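Local structure of Xcc_ctr_pt (Xanthomonas campestris pv. campestris, 6NJW) at residues E153-L158 / L182-R187; E137-G142 / N164-W169; N130-E135 / I176-L181. The protein probably cleaves DNA as a Class 2 OLD family nuclease, by a two-metal mechanism; this chain is its C-terminal region, which contains the Toprim domain. One frame throughout, in Å; residues are numbered along the deposited sequence.

The three contacts lie in an all-helical region beside the parallel Toprim sheet, built from helices 134-154, 160-171 and 178-188. Helix 134-154 runs through all three, with contact 2 on its body, contact 3 at its start and contact 1 just past its end. Along the chain, contact 3 joins residues 130-135 to 176-181, and contact 2 (137-142 with 164-169) is nested inside the loop it closes; contact 1 (153-158 with 182-187) interleaves with both. The centre of contact 1 lies about 14 Å from that of contact 2 and about 15 Å from that of contact 3; the centres of contacts 2 and 3 are about 10 Å apart. Contact 3 borders the magnesium site.

Contact 1 of 3, residues E153-L158 / L182-R187; sequences EELPRL and LRLIER
Leu155 and Leu158 close on Leu184 where the end of helix 134-154 passes into a type I beta turn (Leu155 to Leu158) and packs against helix 178-188. Leu155 is the first residue to leave helical geometry, and its side chain is aimed at the other helix. Its CD1 meets Leu184 CD2 at 3.9 Å and also approaches Leu184 CB, 4.1 Å away, so this one methyl rests against both the root and a branch of the opposing leucine. Leu158 shares the side-chain shape of Leu155 but is aimed differently by the backbone: its CB does not point at the helix, and it reaches Leu184 with its CD2 branch, 4.0 Å from Leu184 CD2. In both pairs the side chains cross obliquely, branch against branch. In Leu184, chi1 of -60° sets CG anti to the carbonyl carbon, and chi2 then places CD2 within touch of both turn leucines. Thr162 on helix 160-171 also touches Leu184, while Ile188 adds to the cover over Leu155. The Leu155 side chain lies about 4 Å from a bound platinum ion, the metal used for phasing. At the margin, Arg187 brings its CD to 4.4 Å from Leu155 CD2.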
loop_
_atom_site.group_PDB
_atom_site.type_symbol
_atom_site.label_atom_id
_atom_site.label_comp_id
_atom_site.label_asym_id
_atom_site.label_seq_id
_atom_site.Cartn_x
_atom_site.Cartn_y
_atom_site.Cartn_z
ATOM N N GLU A 153 20.648 -3.515 -11.993
ATOM C CA GLU A 153 21.692 -3.419 -10.979
ATOM C C GLU A 153 21.623 -4.563 -9.977
ATOM O O GLU A 153 22.661 -5.009 -9.476
ATOM C CB GLU A 153 21.611 -2.084 -10.233
ATOM C CG GLU A 153 22.892 -1.782 -9.467
ATOM C CD GLU A 153 22.809 -0.537 -8.611
ATOM O OE1 GLU A 153 22.375 0.528 -9.117
ATOM O OE2 GLU A 153 23.190 -0.629 -7.423
ATOM N N GLU A 154 20.423 -5.045 -9.665
ATOM C CA GLU A 154 20.292 -6.136 -8.706
ATOM C C GLU A 154 20.518 -7.495 -9.354
ATOM O O GLU A 154 20.933 -8.442 -8.675
ATOM C CB GLU A 154 18.904 -6.092 -8.059
ATOM C CG GLU A 154 18.703 -4.908 -7.133
ATOM C CD GLU A 154 19.601 -4.986 -5.919
ATOM O OE1 GLU A 154 19.792 -6.104 -5.397
ATOM O OE2 GLU A 154 20.116 -3.932 -5.493
ATOM N N LEU A 155 20.247 -7.604 -10.660
ATOM C CA LEU A 155 20.365 -8.848 -11.420
ATOM C C LEU A 155 21.279 -8.575 -12.610
ATOM O O LEU A 155 20.809 -8.456 -13.750
ATOM C CB LEU A 155 18.996 -9.346 -11.880
ATOM C CG LEU A 155 17.945 -9.553 -10.782
ATOM C CD1 LEU A 155 16.613 -10.040 -11.379
ATOM C CD2 LEU A 155 18.478 -10.505 -9.733
ATOM N N PRO A 156 22.590 -8.473 -12.389
ATOM C CA PRO A 156 23.469 -7.949 -13.439
ATOM C C PRO A 156 23.854 -8.966 -14.507
ATOM O O PRO A 156 24.506 -8.586 -15.487
ATOM C CB PRO A 156 24.690 -7.473 -12.645
ATOM C CG PRO A 156 24.749 -8.406 -11.479
ATOM C CD PRO A 156 23.317 -8.753 -11.138
ATOM N N ARG A 157 23.437 -10.222 -14.386
ATOM C CA ARG A 157 23.729 -11.240 -15.389
ATOM C C ARG A 157 22.445 -11.817 -15.992
ATOM O O ARG A 157 22.353 -13.010 -16.293
ATOM C CB ARG A 157 24.613 -12.333 -14.792
ATOM C CG ARG A 157 26.093 -11.935 -14.677
ATOM C CD ARG A 157 26.838 -12.695 -13.584
ATOM N NE ARG A 157 26.301 -12.423 -12.249
ATOM C CZ ARG A 157 26.766 -11.491 -11.415
ATOM N NH1 ARG A 157 27.796 -10.726 -11.774
ATOM N NH2 ARG A 157 26.204 -11.326 -10.213
ATOM N N LEU A 158 21.431 -10.975 -16.174
ATOM C CA LEU A 158 20.222 -11.408 -16.862
ATOM C C LEU A 158 20.544 -11.800 -18.299
ATOM O O LEU A 158 21.349 -11.150 -18.973
ATOM C CB LEU A 158 19.156 -10.303 -16.851
ATOM C CG LEU A 158 18.392 -10.100 -15.536
ATOM C CD1 LEU A 158 17.451 -8.914 -15.632
ATOM C CD2 LEU A 158 17.636 -11.379 -15.138
ATOM N N LEU A 182 7.139 -9.646 -12.006
ATOM C CA LEU A 182 7.045 -9.984 -10.596
ATOM C C LEU A 182 8.019 -11.090 -10.221
ATOM O O LEU A 182 8.515 -11.108 -9.094
ATOM C CB LEU A 182 5.609 -10.364 -10.240
ATOM C CG LEU A 182 4.663 -9.164 -10.406
ATOM C CD1 LEU A 182 3.222 -9.565 -10.171
ATOM C CD2 LEU A 182 5.063 -8.023 -9.483
ATOM N N ARG A 183 8.312 -12.005 -11.151
ATOM C CA ARG A 183 9.330 -13.020 -10.890
ATOM C C ARG A 183 10.685 -12.375 -10.626
ATOM O O ARG A 183 11.388 -12.742 -9.679
ATOM C CB ARG A 183 9.401 -14.004 -12.077
ATOM C CG ARG A 183 10.250 -15.255 -11.839
ATOM C CD ARG A 183 10.061 -16.323 -12.976
ATOM N NE ARG A 183 8.650 -16.486 -13.309
ATOM C CZ ARG A 183 8.159 -16.460 -14.546
ATOM N NH1 ARG A 183 8.972 -16.319 -15.580
ATOM N NH2 ARG A 183 6.853 -16.583 -14.744
ATOM N N LEU A 184 11.065 -11.398 -11.433
ATOM C CA LEU A 184 12.345 -10.733 -11.197
ATOM C C LEU A 184 12.345 -9.978 -9.869
ATOM O O LEU A 184 13.314 -10.050 -9.100
ATOM C CB LEU A 184 12.660 -9.796 -12.363
ATOM C CG LEU A 184 12.765 -10.494 -13.727
ATOM C CD1 LEU A 184 12.905 -9.497 -14.876
ATOM C CD2 LEU A 184 13.896 -11.544 -13.757
ATOM N N ILE A 185 11.261 -9.259 -9.573
ATOM C CA ILE A 185 11.201 -8.497 -8.323
ATOM C C ILE A 185 11.260 -9.430 -7.116
ATOM O O ILE A 185 11.969 -9.158 -6.140
ATOM C CB ILE A 185 9.940 -7.614 -8.305
ATOM C CG1 ILE A 185 10.073 -6.491 -9.342
ATOM C CG2 ILE A 185 9.713 -7.047 -6.904
ATOM C CD1 ILE A 185 8.762 -5.689 -9.572
ATOM N N GLU A 186 10.528 -10.548 -7.159
ATOM C CA GLU A 186 10.587 -11.504 -6.054
ATOM C C GLU A 186 11.974 -12.134 -5.925
ATOM O O GLU A 186 12.427 -12.426 -4.808
ATOM C CB GLU A 186 9.501 -12.567 -6.241
ATOM C CG GLU A 186 9.595 -13.779 -5.323
ATOM C CD GLU A 186 9.244 -13.478 -3.860
ATOM O OE1 GLU A 186 9.779 -14.175 -2.962
ATOM O OE2 GLU A 186 8.430 -12.557 -3.610
ATOM N N ARG A 187 12.688 -12.310 -7.040
ATOM C CA ARG A 187 14.051 -12.840 -6.947
ATOM C C ARG A 187 14.978 -11.845 -6.251
ATOM O O ARG A 187 15.822 -12.230 -5.431
ATOM C CB ARG A 187 14.572 -13.191 -8.346
ATOM C CG ARG A 187 15.950 -13.864 -8.345
ATOM C CD ARG A 187 16.321 -14.359 -9.732
ATOM N NE ARG A 187 15.302 -15.257 -10.256
ATOM C CZ ARG A 187 14.968 -15.339 -11.537
ATOM N NH1 ARG A 187 13.999 -16.163 -11.918
ATOM N NH2 ARG A 187 15.592 -14.587 -12.436
#

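Contact 2 of 3, residues E137-G142 / N164-W169; sequences ELFAGG and NALQQW
Phe139 of helix 134-154 reaches across to Trp169 of helix 160-171, a helix-to-helix packing contact inside the helical region. The apolar part comes first. CE1 and CZ of the phenyl ring meet the base of the tryptophan obliquely: Phe139 CE1 is 3.5 Å from Trp169 CB, and Phe139 CZ is 3.6 Å from the same carbon. With CG anti to the backbone N (chi1 -165°), Phe139 extends out from its helix, and the two side chains cross at about a right angle. The indole itself leads away, with Phe139 CZ at its edge, near its plane. Farther round the phenyl ring, Phe139 CE2 touches Leu166 CD1 at 4.3 Å.

The second kind is aromatic against backbone. The carbonyl carbon of Trp169 lies at the edge of the phenyl ring and in its plane, while Phe139 CE1 is 3.5 Å from Trp169 O. Within its own helix, the indole has Ala165 O above one face, toward the rim.

Beyond the apolar contact, Gln167 OE1 is hydrogen-bonded to Gln148 NE2, a polar tie between the same two helices. Leu181 of helix 178-188 packs on both Phe139 and Trp169.

Between these two segments, shape and apolar burial should do most of the holding; the slightly positive C-H rim of Phe139 may add a weak attraction to the Trp169 carbonyl.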
loop_
_atom_site.group_PDB
_atom_site.type_symbol
_atom_site.label_atom_id
_atom_site.label_comp_id
_atom_site.label_asym_id
_atom_site.label_seq_id
_atom_site.Cartn_x
_atom_site.Cartn_y
_atom_site.Cartn_z
ATOM N N GLU A 137 1.563 -1.513 -11.487
ATOM C CA GLU A 137 1.030 -0.156 -11.615
ATOM C C GLU A 137 2.157 0.867 -11.719
ATOM O O GLU A 137 2.151 1.726 -12.608
ATOM C CB GLU A 137 0.105 0.176 -10.443
ATOM C CG GLU A 137 -0.102 1.684 -10.284
ATOM C CD GLU A 137 -1.462 2.077 -9.726
ATOM O OE1 GLU A 137 -2.186 1.202 -9.197
ATOM O OE2 GLU A 137 -1.811 3.283 -9.820
ATOM N N LEU A 138 3.152 0.781 -10.831
ATOM C CA LEU A 138 4.246 1.747 -10.881
ATOM C C LEU A 138 5.018 1.650 -12.190
ATOM O O LEU A 138 5.451 2.669 -12.739
ATOM C CB LEU A 138 5.193 1.544 -9.702
ATOM C CG LEU A 138 4.588 1.738 -8.316
ATOM C CD1 LEU A 138 5.623 1.381 -7.268
ATOM C CD2 LEU A 138 4.123 3.186 -8.163
ATOM N N PHE A 139 5.233 0.427 -12.692
ATOM C CA PHE A 139 5.939 0.287 -13.958
ATOM C C PHE A 139 5.172 0.959 -15.084
ATOM O O PHE A 139 5.761 1.644 -15.926
ATOM C CB PHE A 139 6.172 -1.188 -14.296
ATOM C CG PHE A 139 7.184 -1.394 -15.379
ATOM C CD1 PHE A 139 6.811 -1.349 -16.709
ATOM C CD2 PHE A 139 8.518 -1.602 -15.069
ATOM C CE1 PHE A 139 7.743 -1.520 -17.709
ATOM C CE2 PHE A 139 9.454 -1.775 -16.064
ATOM C CZ PHE A 139 9.063 -1.728 -17.389
ATOM N N ALA A 140 3.859 0.748 -15.126
ATOM C CA ALA A 140 3.037 1.342 -16.170
ATOM C C ALA A 140 2.758 2.812 -15.896
ATOM O O ALA A 140 2.619 3.595 -16.840
ATOM C CB ALA A 140 1.722 0.568 -16.302
ATOM N N GLY A 141 2.708 3.206 -14.625
ATOM C CA GLY A 141 2.344 4.563 -14.269
ATOM C C GLY A 141 3.497 5.520 -14.040
ATOM O O GLY A 141 3.414 6.372 -13.151
ATOM N N GLY A 142 4.576 5.399 -14.810
ATOM C CA GLY A 142 5.606 6.420 -14.854
ATOM C C GLY A 142 6.953 6.041 -14.276
ATOM O O GLY A 142 7.908 6.802 -14.457
ATOM N N ASN A 164 15.954 -7.953 -23.289
ATOM C CA ASN A 164 15.169 -7.442 -24.409
ATOM C C ASN A 164 13.705 -7.282 -24.031
ATOM O O ASN A 164 13.067 -6.295 -24.409
ATOM C CB ASN A 164 15.302 -8.367 -25.622
ATOM C CG ASN A 164 16.665 -8.285 -26.260
ATOM O OD1 ASN A 164 17.356 -7.275 -26.138
ATOM N ND2 ASN A 164 17.068 -9.353 -26.940
ATOM N N ALA A 165 13.145 -8.252 -23.307
ATOM C CA ALA A 165 11.762 -8.110 -22.869
ATOM C C ALA A 165 11.613 -6.900 -21.958
ATOM O O ALA A 165 10.628 -6.160 -22.050
ATOM C CB ALA A 165 11.292 -9.380 -22.162
ATOM N N LEU A 166 12.602 -6.676 -21.090
ATOM C CA LEU A 166 12.562 -5.550 -20.166
ATOM C C LEU A 166 12.594 -4.228 -20.922
ATOM O O LEU A 166 11.786 -3.328 -20.660
ATOM C CB LEU A 166 13.739 -5.638 -19.192
ATOM C CG LEU A 166 13.789 -4.622 -18.044
ATOM C CD1 LEU A 166 12.445 -4.518 -17.347
ATOM C CD2 LEU A 166 14.883 -4.971 -17.048
ATOM N N GLN A 167 13.544 -4.090 -21.854
ATOM C CA GLN A 167 13.600 -2.895 -22.691
ATOM C C GLN A 167 12.292 -2.702 -23.443
ATOM O O GLN A 167 11.826 -1.571 -23.625
ATOM C CB GLN A 167 14.780 -2.994 -23.660
ATOM C CG GLN A 167 15.078 -1.707 -24.422
ATOM C CD GLN A 167 15.244 -0.518 -23.502
ATOM O OE1 GLN A 167 16.176 -0.471 -22.698
ATOM N NE2 GLN A 167 14.338 0.454 -23.612
ATOM N N GLN A 168 11.667 -3.802 -23.849
ATOM C CA GLN A 168 10.409 -3.733 -24.585
ATOM C C GLN A 168 9.265 -3.239 -23.702
ATOM O O GLN A 168 8.412 -2.466 -24.158
ATOM C CB GLN A 168 10.120 -5.110 -25.178
ATOM C CG GLN A 168 8.712 -5.395 -25.619
ATOM C CD GLN A 168 8.622 -6.770 -26.253
ATOM O OE1 GLN A 168 9.645 -7.428 -26.469
ATOM N NE2 GLN A 168 7.402 -7.219 -26.544
ATOM N N TRP A 169 9.224 -3.665 -22.436
ATOM C CA TRP A 169 8.194 -3.150 -21.534
ATOM C C TRP A 169 8.381 -1.664 -21.274
ATOM O O TRP A 169 7.402 -0.921 -21.156
ATOM C CB TRP A 169 8.210 -3.883 -20.196
ATOM C CG TRP A 169 8.141 -5.360 -20.257
ATOM C CD1 TRP A 169 7.538 -6.128 -21.212
ATOM C CD2 TRP A 169 8.689 -6.260 -19.299
ATOM N NE1 TRP A 169 7.680 -7.457 -20.902
ATOM C CE2 TRP A 169 8.390 -7.566 -19.734
ATOM C CE3 TRP A 169 9.414 -6.088 -18.115
ATOM C CZ2 TRP A 169 8.797 -8.697 -19.029
ATOM C CZ3 TRP A 169 9.808 -7.209 -17.410
ATOM C CH2 TRP A 169 9.504 -8.496 -17.869
#

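Contact 3 of 3, residues N130-E135 / I176-L181; sequences NENTLE and IDEDLL
Thr133 and Glu178 face each other where two helices begin, 134-154 and 178-188, just beyond the edge strand 127-130 of the Toprim sheet. This is the fringe of the metal site: the Thr133 side chain is about 4 Å from that of Asp82, which with Tyr209 lines the magnesium site seen in this model, and about 7 Å from the magnesium ion.

Glu178 sends its carboxylate over as an extended chain, CG anti to the backbone N (chi1 -177°). Its OE2 stops 4.0 Å from Thr133 OG1, too long for a hydrogen bond, and Glu178 OE1 stands 4.4 Å from Asn132 OD1. Thr133 sits at the N-cap position of its helix, but its side chain makes no capping bond, and its OG1 is buried here with no partner in the model. Separately, the backbone N of Thr133 donates to Asn132 OD1, at 2.7 Å; the donor approaches this oxygen well off the C=O direction (97°) and tilted 34° from the carbonyl plane. One step earlier, Asn130 OD1 receives a weak bond from Asn132 N at 3.3 Å, an Asx turn. On the other helix Asp177 is the N-cap, its OD1 accepting weakly from Leu180 N.

Beside the polar groups, the Leu181 CD2 methyl lies 4.4 Å from the carbonyl O of Glu135, a loose packing contact. The Glu135 carboxylate turns off to a salt bridge with Lys190, and Glu131 is paired with Arg83.

Oxygen faces oxygen across the polar half, so that half contributes little direct adhesion. What results is a loosely packed, oxygen-lined contact that buries the Thr133 hydroxyl without giving it a partner, close beside a metal-binding aspartate.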
loop_
_atom_site.group_PDB
_atom_site.type_symbol
_atom_site.label_atom_id
_atom_site.label_comp_id
_atom_site.label_asym_id
_atom_site.label_seq_id
_atom_site.Cartn_x
_atom_site.Cartn_y
_atom_site.Cartn_z
ATOM N N ASN A 130 -6.663 -1.141 -4.119
ATOM C CA ASN A 130 -6.075 -0.888 -5.421
ATOM C C ASN A 130 -6.589 -1.930 -6.408
ATOM O O ASN A 130 -6.606 -3.131 -6.106
ATOM C CB ASN A 130 -4.553 -0.954 -5.331
ATOM C CG ASN A 130 -3.875 -0.732 -6.662
ATOM O OD1 ASN A 130 -4.337 0.053 -7.484
ATOM N ND2 ASN A 130 -2.764 -1.433 -6.880
ATOM N N GLU A 131 -6.968 -1.473 -7.597
ATOM C CA GLU A 131 -7.479 -2.387 -8.611
ATOM C C GLU A 131 -6.366 -3.124 -9.346
ATOM O O GLU A 131 -6.650 -4.089 -10.061
ATOM C CB GLU A 131 -8.370 -1.636 -9.607
ATOM C CG GLU A 131 -9.417 -0.746 -8.943
ATOM C CD GLU A 131 -10.570 -1.543 -8.344
ATOM O OE1 GLU A 131 -11.038 -2.490 -9.013
ATOM O OE2 GLU A 131 -11.001 -1.238 -7.199
ATOM N N ASN A 132 -5.115 -2.714 -9.179
ATOM C CA ASN A 132 -3.955 -3.417 -9.706
ATOM C C ASN A 132 -3.177 -4.013 -8.535
ATOM O O ASN A 132 -3.656 -4.044 -7.394
ATOM C CB ASN A 132 -3.101 -2.453 -10.543
ATOM C CG ASN A 132 -2.221 -3.174 -11.568
ATOM O OD1 ASN A 132 -2.006 -4.388 -11.476
ATOM N ND2 ASN A 132 -1.706 -2.426 -12.546
ATOM N N THR A 133 -1.972 -4.490 -8.816
ATOM C CA THR A 133 -0.969 -4.727 -7.791
ATOM C C THR A 133 0.121 -3.672 -7.947
ATOM O O THR A 133 0.289 -3.086 -9.015
ATOM C CB THR A 133 -0.379 -6.141 -7.892
ATOM O OG1 THR A 133 0.022 -6.392 -9.243
ATOM C CG2 THR A 133 -1.417 -7.181 -7.467
ATOM N N LEU A 134 0.880 -3.449 -6.872
ATOM C CA LEU A 134 1.659 -2.215 -6.752
ATOM C C LEU A 134 2.722 -2.093 -7.840
ATOM O O LEU A 134 2.782 -1.089 -8.557
ATOM C CB LEU A 134 2.307 -2.144 -5.369
ATOM C CG LEU A 134 3.156 -0.902 -5.120
ATOM C CD1 LEU A 134 2.321 0.367 -5.310
ATOM C CD2 LEU A 134 3.738 -0.960 -3.721
ATOM N N GLU A 135 3.591 -3.090 -7.963
ATOM C CA GLU A 135 4.739 -2.922 -8.853
ATOM C C GLU A 135 4.348 -2.798 -10.327
ATOM O O GLU A 135 4.916 -1.958 -11.038
ATOM C CB GLU A 135 5.726 -4.072 -8.650
ATOM C CG GLU A 135 6.354 -4.103 -7.252
ATOM C CD GLU A 135 5.616 -5.034 -6.309
ATOM O OE1 GLU A 135 4.402 -5.279 -6.540
ATOM O OE2 GLU A 135 6.256 -5.531 -5.348
ATOM N N ILE A 176 3.450 -5.500 -21.052
ATOM C CA ILE A 176 4.403 -6.008 -20.073
ATOM C C ILE A 176 4.020 -7.441 -19.762
ATOM O O ILE A 176 2.832 -7.786 -19.733
ATOM C CB ILE A 176 4.465 -5.137 -18.791
ATOM C CG1 ILE A 176 3.138 -5.109 -18.036
ATOM C CG2 ILE A 176 4.857 -3.727 -19.103
ATOM C CD1 ILE A 176 3.008 -6.139 -16.956
ATOM N N ASP A 177 5.029 -8.280 -19.556
ATOM C CA ASP A 177 4.828 -9.631 -19.045
ATOM C C ASP A 177 4.823 -9.508 -17.529
ATOM O O ASP A 177 5.881 -9.448 -16.896
ATOM C CB ASP A 177 5.923 -10.566 -19.545
ATOM C CG ASP A 177 5.693 -12.012 -19.158
ATOM O OD1 ASP A 177 4.870 -12.286 -18.264
ATOM O OD2 ASP A 177 6.355 -12.883 -19.765
ATOM N N GLU A 178 3.627 -9.463 -16.946
ATOM C CA GLU A 178 3.518 -9.239 -15.511
ATOM C C GLU A 178 4.137 -10.378 -14.718
ATOM O O GLU A 178 4.746 -10.149 -13.669
ATOM C CB GLU A 178 2.056 -9.058 -15.117
ATOM C CG GLU A 178 1.860 -8.750 -13.649
ATOM C CD GLU A 178 0.457 -8.272 -13.344
ATOM O OE1 GLU A 178 -0.021 -7.360 -14.056
ATOM O OE2 GLU A 178 -0.163 -8.818 -12.403
ATOM N N ASP A 179 3.961 -11.616 -15.182
ATOM C CA ASP A 179 4.524 -12.747 -14.457
ATOM C C ASP A 179 6.035 -12.618 -14.363
ATOM O O ASP A 179 6.623 -12.803 -13.292
ATOM C CB ASP A 179 4.124 -14.066 -15.131
ATOM C CG ASP A 179 2.645 -14.393 -14.951
ATOM O OD1 ASP A 179 2.019 -13.863 -14.013
ATOM O OD2 ASP A 179 2.106 -15.182 -15.750
ATOM N N LEU A 180 6.682 -12.272 -15.477
ATOM C CA LEU A 180 8.134 -12.178 -15.476
ATOM C C LEU A 180 8.610 -10.989 -14.651
ATOM O O LEU A 180 9.597 -11.099 -13.907
ATOM C CB LEU A 180 8.654 -12.089 -16.910
ATOM C CG LEU A 180 10.173 -12.089 -17.047
ATOM C CD1 LEU A 180 10.749 -13.329 -16.386
ATOM C CD2 LEU A 180 10.581 -12.016 -18.521
ATOM N N LEU A 181 7.926 -9.843 -14.774
ATOM C CA LEU A 181 8.273 -8.693 -13.943
ATOM C C LEU A 181 8.247 -9.066 -12.468
ATOM O O LEU A 181 9.216 -8.831 -11.740
ATOM C CB LEU A 181 7.320 -7.525 -14.217
ATOM C CG LEU A 181 7.515 -6.316 -13.302
ATOM C CD1 LEU A 181 8.890 -5.730 -13.535
ATOM C CD2 LEU A 181 6.418 -5.256 -13.529
#